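Local coordinates for FAD:protein FMN transferase (Pseudomonas stutzeri ATCC 14405 = CCUG 16156, PDB 5MGY) that probably transfers FMN from FAD to a threonine of a target protein, using magnesium, and matures the NosR protein needed for nitrous oxide reduction, at residues A[156-162]-A[267-272]; A[257-263]-A[294-300]. All coordinates share one frame; numbering follows the deposited sequence.

Interaction 1 of 2, residues A[156-162]-A[267-272]; sequences NSIAAGY and TLRADG. With MG (magnesium ion), chain I.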
ATOM      1  N   ASN A 156       7.231  -1.998   1.379  1.00 33.79           N
ATOM      2  CA  ASN A 156       5.990  -2.252   2.137  1.00 32.22           C
ATOM      3  C   ASN A 156       4.921  -1.251   1.799  1.00 31.93           C
ATOM      4  O   ASN A 156       3.778  -1.583   1.823  1.00 34.11           O
ATOM      5  CB  ASN A 156       6.201  -2.296   3.667  1.00 31.80           C
ATOM      6  CG  ASN A 156       6.252  -3.713   4.255  1.00 31.53           C
ATOM      7  OD1 ASN A 156       5.621  -4.646   3.782  1.00 32.56           O
ATOM      8  ND2 ASN A 156       6.948  -3.839   5.342  1.00 31.74           N
ATOM      9  N   SER A 157       5.276  -0.051   1.401  1.00 34.81           N
ATOM     10  CA  SER A 157       4.282   0.978   1.132  1.00 35.44           C
ATOM     11  C   SER A 157       3.440   0.658  -0.111  1.00 33.77           C
ATOM     12  O   SER A 157       2.264   1.113  -0.183  1.00 34.81           O
ATOM     13  CB  SER A 157       4.949   2.357   1.032  1.00 36.07           C
ATOM     14  OG  SER A 157       5.839   2.376  -0.041  1.00 39.33           O
ATOM     15  N   ILE A 158       4.026  -0.121  -1.038  1.00 31.13           N
ATOM     16  CA  ILE A 158       3.325  -0.704  -2.234  1.00 31.77           C
ATOM     17  C   ILE A 158       3.107  -2.237  -2.435  1.00 31.38           C
ATOM     18  O   ILE A 158       2.347  -2.634  -3.349  1.00 29.65           O
ATOM     19  CB  ILE A 158       3.874  -0.169  -3.569  1.00 30.17           C
ATOM     20  CG1 ILE A 158       5.367  -0.304  -3.686  1.00 32.93           C
ATOM     21  CG2 ILE A 158       3.555   1.267  -3.667  1.00 31.11           C
ATOM     22  CD1 ILE A 158       5.937   0.090  -5.072  1.00 31.62           C
ATOM     23  N   ALA A 159       3.729  -3.089  -1.624  1.00 30.83           N
ATOM     24  CA  ALA A 159       3.671  -4.581  -1.889  1.00 30.16           C
ATOM     25  C   ALA A 159       2.242  -5.158  -1.899  1.00 29.19           C
ATOM     26  O   ALA A 159       1.854  -5.809  -2.848  1.00 29.46           O
ATOM     27  CB  ALA A 159       4.526  -5.351  -0.917  1.00 28.48           C
ATOM     28  N   ALA A 160       1.455  -4.883  -0.859  1.00 28.69           N
ATOM     29  CA  ALA A 160       0.095  -5.425  -0.755  1.00 27.51           C
ATOM     30  C   ALA A 160      -0.758  -5.028  -1.951  1.00 25.80           C
ATOM     31  O   ALA A 160      -1.471  -5.834  -2.525  1.00 25.63           O
ATOM     32  CB  ALA A 160      -0.561  -4.979   0.542  1.00 27.63           C
ATOM     33  N   GLY A 161      -0.636  -3.798  -2.369  1.00 24.44           N
ATOM     34  CA  GLY A 161      -1.360  -3.403  -3.534  1.00 26.46           C
ATOM     35  C   GLY A 161      -0.998  -4.030  -4.852  1.00 26.86           C
ATOM     36  O   GLY A 161      -1.883  -4.216  -5.694  1.00 27.76           O
ATOM     37  N   TYR A 162       0.314  -4.191  -5.059  1.00 27.49           N
ATOM     38  CA  TYR A 162       0.890  -4.910  -6.175  1.00 28.54           C
ATOM     39  C   TYR A 162       0.377  -6.360  -6.169  1.00 27.57           C
ATOM     40  O   TYR A 162      -0.082  -6.850  -7.194  1.00 29.26           O
ATOM     41  CB  TYR A 162       2.393  -4.873  -6.043  1.00 30.16           C
ATOM     42  CG  TYR A 162       3.131  -5.564  -7.139  1.00 33.21           C
ATOM     43  CD1 TYR A 162       2.922  -5.213  -8.465  1.00 33.85           C
ATOM     44  CD2 TYR A 162       4.088  -6.584  -6.843  1.00 36.08           C
ATOM     45  CE1 TYR A 162       3.643  -5.836  -9.473  1.00 35.85           C
ATOM     46  CE2 TYR A 162       4.818  -7.210  -7.842  1.00 35.40           C
ATOM     47  CZ  TYR A 162       4.585  -6.836  -9.150  1.00 36.38           C
ATOM     48  OH  TYR A 162       5.284  -7.442 -10.148  1.00 38.53           O
ATOM     49  N   THR A 267      -4.499  -0.781  -7.875  1.00 33.16           N
ATOM     50  CA  THR A 267      -4.371  -0.942  -6.424  1.00 29.94           C
ATOM     51  C   THR A 267      -2.931  -0.665  -5.944  1.00 32.22           C
ATOM     52  O   THR A 267      -2.716  -0.341  -4.797  1.00 30.35           O
ATOM     53  CB  THR A 267      -4.713  -2.384  -6.089  1.00 28.21           C
ATOM     54  OG1 THR A 267      -5.866  -2.757  -6.823  1.00 25.70           O
ATOM     55  CG2 THR A 267      -4.970  -2.572  -4.650  1.00 29.18           C
ATOM     56  N   LEU A 268      -1.940  -0.855  -6.822  1.00 35.02           N
ATOM     57  CA  LEU A 268      -0.552  -0.540  -6.496  1.00 35.45           C
ATOM     58  C   LEU A 268      -0.468   0.976  -6.192  1.00 36.19           C
ATOM     59  O   LEU A 268      -0.023   1.401  -5.096  1.00 36.15           O
ATOM     60  CB  LEU A 268       0.365  -0.952  -7.675  1.00 35.21           C
ATOM     61  CG  LEU A 268       1.878  -0.871  -7.446  1.00 34.90           C
ATOM     62  CD1 LEU A 268       2.684  -1.568  -8.521  1.00 33.14           C
ATOM     63  CD2 LEU A 268       2.361   0.565  -7.274  1.00 36.13           C
ATOM     64  N   ARG A 269      -0.897   1.771  -7.168  1.00 37.89           N
ATOM     65  CA  ARG A 269      -1.043   3.253  -7.037  1.00 39.44           C
ATOM     66  C   ARG A 269      -1.829   3.721  -5.808  1.00 35.60           C
ATOM     67  O   ARG A 269      -1.358   4.605  -5.084  1.00 33.80           O
ATOM     68  CB  ARG A 269      -1.583   3.883  -8.355  1.00 40.10           C
ATOM     69  CG  ARG A 269      -0.461   3.812  -9.394  1.00 43.17           C
ATOM     70  CD  ARG A 269      -0.427   4.815 -10.513  1.00 44.85           C
ATOM     71  NE  ARG A 269      -0.364   6.243 -10.120  1.00 46.69           N
ATOM     72  CZ  ARG A 269       0.731   6.960  -9.909  1.00 44.86           C
ATOM     73  NH1 ARG A 269       0.619   8.244  -9.634  1.00 44.83           N
ATOM     74  NH2 ARG A 269       1.932   6.419  -9.926  1.00 49.79           N
ATOM     75  N   ALA A 270      -2.942   3.069  -5.510  1.00 31.83           N
ATOM     76  CA  ALA A 270      -3.670   3.422  -4.304  1.00 33.35           C
ATOM     77  C   ALA A 270      -2.839   3.199  -3.038  1.00 32.59           C
ATOM     78  O   ALA A 270      -2.911   3.969  -2.130  1.00 32.49           O
ATOM     79  CB  ALA A 270      -5.001   2.661  -4.206  1.00 34.55           C
ATOM     80  N   ASP A 271      -2.045   2.137  -2.991  1.00 32.00           N
ATOM     81  CA  ASP A 271      -1.280   1.763  -1.793  1.00 30.38           C
ATOM     82  C   ASP A 271      -0.170   2.798  -1.609  1.00 29.65           C
ATOM     83  O   ASP A 271       0.212   3.146  -0.461  1.00 26.13           O
ATOM     84  CB  ASP A 271      -0.769   0.282  -1.940  1.00 30.34           C
ATOM     85  CG  ASP A 271      -0.332  -0.386  -0.607  1.00 30.04           C
ATOM     86  OD1 ASP A 271       0.273  -1.502  -0.668  1.00 31.83           O
ATOM     87  OD2 ASP A 271      -0.535   0.186   0.497  1.00 29.86           O
ATOM     88  N   GLY A 272       0.328   3.262  -2.765  1.00 28.40           N
ATOM     89  CA  GLY A 272       1.430   4.163  -2.826  1.00 29.63           C
ATOM     90  C   GLY A 272       0.994   5.559  -2.437  1.00 31.20           C
ATOM     91  O   GLY A 272       1.559   6.163  -1.506  1.00 29.27           O
TER
HETATM   92 MG    MG I 401       0.996   1.497   1.759  1.00 51.00          MG

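Interaction 2 of 2, residues A[257-263]-A[294-300]; sequences LAAVTVI and IAAFFVV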
ATOM      1  N   LEU A 257      -3.463  13.916  10.551  1.00 53.76           N
ATOM      2  CA  LEU A 257      -4.132  12.914   9.686  1.00 47.61           C
ATOM      3  C   LEU A 257      -4.090  11.499  10.250  1.00 45.29           C
ATOM      4  O   LEU A 257      -3.020  10.943  10.416  1.00 40.16           O
ATOM      5  CB  LEU A 257      -3.496  12.899   8.305  1.00 47.32           C
ATOM      6  CG  LEU A 257      -4.161  12.064   7.218  1.00 46.79           C
ATOM      7  CD1 LEU A 257      -5.628  12.445   7.103  1.00 49.33           C
ATOM      8  CD2 LEU A 257      -3.453  12.329   5.894  1.00 45.77           C
ATOM      9  N   ALA A 258      -5.259  10.926  10.549  1.00 44.14           N
ATOM     10  CA  ALA A 258      -5.352   9.631  11.232  1.00 43.94           C
ATOM     11  C   ALA A 258      -5.550   8.439  10.274  1.00 45.55           C
ATOM     12  O   ALA A 258      -5.147   7.311  10.554  1.00 45.65           O
ATOM     13  CB  ALA A 258      -6.480   9.654  12.245  1.00 45.38           C
ATOM     14  N   ALA A 259      -6.195   8.696   9.153  1.00 45.78           N
ATOM     15  CA  ALA A 259      -6.339   7.726   8.102  1.00 43.81           C
ATOM     16  C   ALA A 259      -6.625   8.467   6.805  1.00 43.09           C
ATOM     17  O   ALA A 259      -7.190   9.578   6.799  1.00 47.60           O
ATOM     18  CB  ALA A 259      -7.495   6.787   8.420  1.00 44.64           C
ATOM     19  N   VAL A 260      -6.249   7.844   5.697  1.00 39.83           N
ATOM     20  CA  VAL A 260      -6.562   8.356   4.378  1.00 35.34           C
ATOM     21  C   VAL A 260      -6.792   7.127   3.502  1.00 35.78           C
ATOM     22  O   VAL A 260      -6.212   6.051   3.682  1.00 35.10           O
ATOM     23  CB  VAL A 260      -5.508   9.352   3.882  1.00 32.89           C
ATOM     24  CG1 VAL A 260      -4.136   8.729   3.972  1.00 34.18           C
ATOM     25  CG2 VAL A 260      -5.789   9.826   2.477  1.00 31.78           C
ATOM     26  N   THR A 261      -7.723   7.269   2.590  1.00 35.74           N
ATOM     27  CA  THR A 261      -8.169   6.163   1.823  1.00 35.41           C
ATOM     28  C   THR A 261      -8.027   6.657   0.428  1.00 36.70           C
ATOM     29  O   THR A 261      -8.487   7.726   0.166  1.00 38.52           O
ATOM     30  CB  THR A 261      -9.650   5.852   2.113  1.00 34.36           C
ATOM     31  OG1 THR A 261      -9.791   5.283   3.417  1.00 32.34           O
ATOM     32  CG2 THR A 261     -10.148   4.878   1.136  1.00 34.98           C
ATOM     33  N   VAL A 262      -7.412   5.886  -0.470  1.00 37.58           N
ATOM     34  CA  VAL A 262      -7.345   6.271  -1.872  1.00 39.68           C
ATOM     35  C   VAL A 262      -8.012   5.234  -2.777  1.00 39.04           C
ATOM     36  O   VAL A 262      -8.015   4.055  -2.479  1.00 43.93           O
ATOM     37  CB  VAL A 262      -5.892   6.485  -2.274  1.00 43.29           C
ATOM     38  CG1 VAL A 262      -5.717   6.723  -3.785  1.00 46.10           C
ATOM     39  CG2 VAL A 262      -5.340   7.676  -1.519  1.00 44.66           C
ATOM     40  N   ILE A 263      -8.555   5.697  -3.888  1.00 35.81           N
ATOM     41  CA  ILE A 263      -9.261   4.873  -4.823  1.00 35.93           C
ATOM     42  C   ILE A 263      -8.678   5.193  -6.169  1.00 33.84           C
ATOM     43  O   ILE A 263      -8.615   6.370  -6.568  1.00 35.30           O
ATOM     44  CB  ILE A 263     -10.807   5.122  -4.732  1.00 38.60           C
ATOM     45  CG1 ILE A 263     -11.219   4.900  -3.248  1.00 39.71           C
ATOM     46  CG2 ILE A 263     -11.583   4.236  -5.721  1.00 39.26           C
ATOM     47  CD1 ILE A 263     -12.638   4.510  -2.981  1.00 40.34           C
ATOM     48  N   ILE A 294      -6.706  12.971  -7.417  1.00 45.27           N
ATOM     49  CA  ILE A 294      -6.777  11.703  -6.753  1.00 45.25           C
ATOM     50  C   ILE A 294      -8.127  11.623  -6.053  1.00 46.08           C
ATOM     51  O   ILE A 294      -8.575  12.601  -5.456  1.00 44.72           O
ATOM     52  CB  ILE A 294      -5.650  11.564  -5.733  1.00 44.57           C
ATOM     53  CG1 ILE A 294      -4.311  11.605  -6.469  1.00 46.45           C
ATOM     54  CG2 ILE A 294      -5.809  10.281  -4.933  1.00 45.19           C
ATOM     55  CD1 ILE A 294      -3.104  11.752  -5.548  1.00 47.16           C
ATOM     56  N   ALA A 295      -8.758  10.451  -6.134  1.00 43.20           N
ATOM     57  CA  ALA A 295      -9.917  10.208  -5.350  1.00 43.81           C
ATOM     58  C   ALA A 295      -9.445   9.764  -3.952  1.00 43.95           C
ATOM     59  O   ALA A 295      -8.823   8.702  -3.796  1.00 45.81           O
ATOM     60  CB  ALA A 295     -10.789   9.162  -6.007  1.00 43.25           C
ATOM     61  N   ALA A 296      -9.710  10.589  -2.950  1.00 41.12           N
ATOM     62  CA  ALA A 296      -9.253  10.301  -1.595  1.00 40.49           C
ATOM     63  C   ALA A 296     -10.234  10.805  -0.527  1.00 41.47           C
ATOM     64  O   ALA A 296     -10.949  11.784  -0.760  1.00 44.10           O
ATOM     65  CB  ALA A 296      -7.892  10.946  -1.380  1.00 38.62           C
ATOM     66  N   PHE A 297     -10.211  10.163   0.640  1.00 39.45           N
ATOM     67  CA  PHE A 297     -11.104  10.443   1.763  1.00 41.66           C
ATOM     68  C   PHE A 297     -10.246  10.472   3.028  1.00 40.95           C
ATOM     69  O   PHE A 297      -9.756   9.430   3.475  1.00 40.54           O
ATOM     70  CB  PHE A 297     -12.142   9.326   1.849  1.00 45.28           C
ATOM     71  CG  PHE A 297     -13.146   9.474   2.954  1.00 49.13           C
ATOM     72  CD1 PHE A 297     -14.397  10.067   2.662  1.00 53.59           C
ATOM     73  CD2 PHE A 297     -12.900   9.001   4.249  1.00 47.52           C
ATOM     74  CE1 PHE A 297     -15.375  10.197   3.644  1.00 53.46           C
ATOM     75  CE2 PHE A 297     -13.876   9.137   5.235  1.00 51.27           C
ATOM     76  CZ  PHE A 297     -15.106   9.754   4.940  1.00 53.27           C
ATOM     77  N   PHE A 298     -10.063  11.654   3.596  1.00 41.29           N
ATOM     78  CA  PHE A 298      -9.212  11.873   4.755  1.00 39.94           C
ATOM     79  C   PHE A 298      -9.922  11.798   6.115  1.00 40.99           C
ATOM     80  O   PHE A 298     -11.057  12.154   6.212  1.00 41.77           O
ATOM     81  CB  PHE A 298      -8.635  13.262   4.645  1.00 38.25           C
ATOM     82  CG  PHE A 298      -7.737  13.457   3.509  1.00 38.09           C
ATOM     83  CD1 PHE A 298      -6.373  13.648   3.711  1.00 37.42           C
ATOM     84  CD2 PHE A 298      -8.219  13.452   2.226  1.00 38.19           C
ATOM     85  CE1 PHE A 298      -5.518  13.825   2.644  1.00 37.69           C
ATOM     86  CE2 PHE A 298      -7.356  13.632   1.160  1.00 39.89           C
ATOM     87  CZ  PHE A 298      -6.007  13.817   1.363  1.00 37.70           C
ATOM     88  N   VAL A 299      -9.251  11.317   7.164  1.00 40.45           N
ATOM     89  CA  VAL A 299      -9.797  11.348   8.512  1.00 42.84           C
ATOM     90  C   VAL A 299      -8.840  12.102   9.419  1.00 44.60           C
ATOM     91  O   VAL A 299      -7.808  11.585   9.854  1.00 42.16           O
ATOM     92  CB  VAL A 299     -10.104   9.961   9.082  1.00 47.01           C
ATOM     93  CG1 VAL A 299     -10.794  10.081  10.422  1.00 47.50           C
ATOM     94  CG2 VAL A 299     -11.066   9.250   8.156  1.00 50.60           C
ATOM     95  N   VAL A 300      -9.237  13.333   9.721  1.00 49.34           N
ATOM     96  CA  VAL A 300      -8.463  14.268  10.506  1.00 52.29           C
ATOM     97  C   VAL A 300      -9.082  14.380  11.875  1.00 58.13           C
ATOM     98  O   VAL A 300     -10.342  14.551  12.050  1.00 67.16           O
ATOM     99  CB  VAL A 300      -8.437  15.660   9.875  1.00 51.22           C
ATOM    100  CG1 VAL A 300      -7.427  16.511  10.612  1.00 50.66           C
ATOM    101  CG2 VAL A 300      -8.146  15.576   8.390  1.00 48.87           C
TER

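Interaction 1 of 2, residues A[156-162]-A[267-272]
The carboxylate of Asp271 and the backbone carbonyl of Ser157 meet at a magnesium ion, forming the metal site of this ApbE-family flavin transferase where the starts of helices 159-173 and 267-292 come together. Ser157 O and Asp271 OD2 each bind the magnesium at 2.4 Å, and Thr275, one turn further along the second helix, completes the three protein ligands. Both oxygens are thus ligands of the same ion, one from each segment.

The two carboxylate oxygens divide their work. While OD2 binds metal, OD1 of Asp271 accepts a hydrogen bond from Gly161 N at 3.0 Å. The angle at the hydrogen is 153°. This donor lies above the carboxylate plane, 36° out of it. With CG anti to the backbone N (chi1 -162°), the Asp271 group reaches across to both partners, and the two grips together should restrict its rotation. Beside it, Gly161 has no side chain on the side facing 267-272, and its CA lies 4.2 Å from Leu268 CA.

Leu268 splits its two methyls between neighbours. CD2 packs against Ile158 CG2, whereas CD1 turns to Tyr162, whose hydroxyl hydrogen-bonds to Glu82. Helix 78-93 also packs against Ile158 and Tyr162. The Leu268 and Tyr162 side chains lie side by side, with Leu268 CD1 3.7 Å from Tyr162 CD1.

Interaction 2 of 2, residues A[257-263]-A[294-300]
Val260 sets its CG2 methyl squarely over one face of the Phe298 ring, a CH-pi contact 4.0 Å from the centroid and only 8° off the ring normal. The rotamer that places CG2 anti to the Val260 backbone N carries this methyl over the ring, and the two side chains run side by side in the same direction. Leu257 comes to the same ring at its edge, near the ring plane, with CD1 3.7 Å from Phe298 CD1. On the same side of the sheet as Val260 and Phe298, Val262 turns CG1 to Ile294 CG2 at 3.7 Å, the two side chains crossing at a slant.

The backbone ladder fixes these positions. The strands run antiparallel at 169°, and Val260 with Phe298 and Val262 with Ala296 are non-hydrogen-bonded pairs. Between them, Phe297 N donates to Thr261 O at 3.0 Å, in the carbonyl plane, while the return bond from Thr261 N to Phe297 O is weak. Near Leu257 the register slips by one: Ala258 N donates to Val299 O at 2.7 Å, and Ala259 N adds a weak bond to that same oxygen at 3.4 Å. Both alanines thus face Val299 in a classic beta bulge.

Farther out, Leu277 of helix 267-292 packs on Val260 and Val262, and Pro282 on Leu257 and Val300. The helix thereby covers the Val260 face of two adjacent strands that it also connects. Strands 222-227 and 306-310 flank the pair through backbone hydrogen bonds such as Val262 with Ser225 and Phe298 with Thr309, within the antiparallel sheet of the ApbE fold.

How the interactions relate
Helix 267-292 joins the two contacts: it follows strand 257-264 in the chain, carries Asp271 and Thr275 of the magnesium site, and leads on to strand 295-301. The centres of interactions 1 and 2 lie 15 Å apart, yet their segments touch where Ala270 CB packs 3.7 Å from Val262 O. Between nearest atoms, the side chain of Val260 is about 9 Å from the magnesium ion, and that of Val262 about 8 Å from the side chain of Asp271. Side chains of interaction 2 pack on helix 267-292, whereas interaction 1 joins that helix to segment 156-162 through the metal, a hydrogen bond and apolar packing.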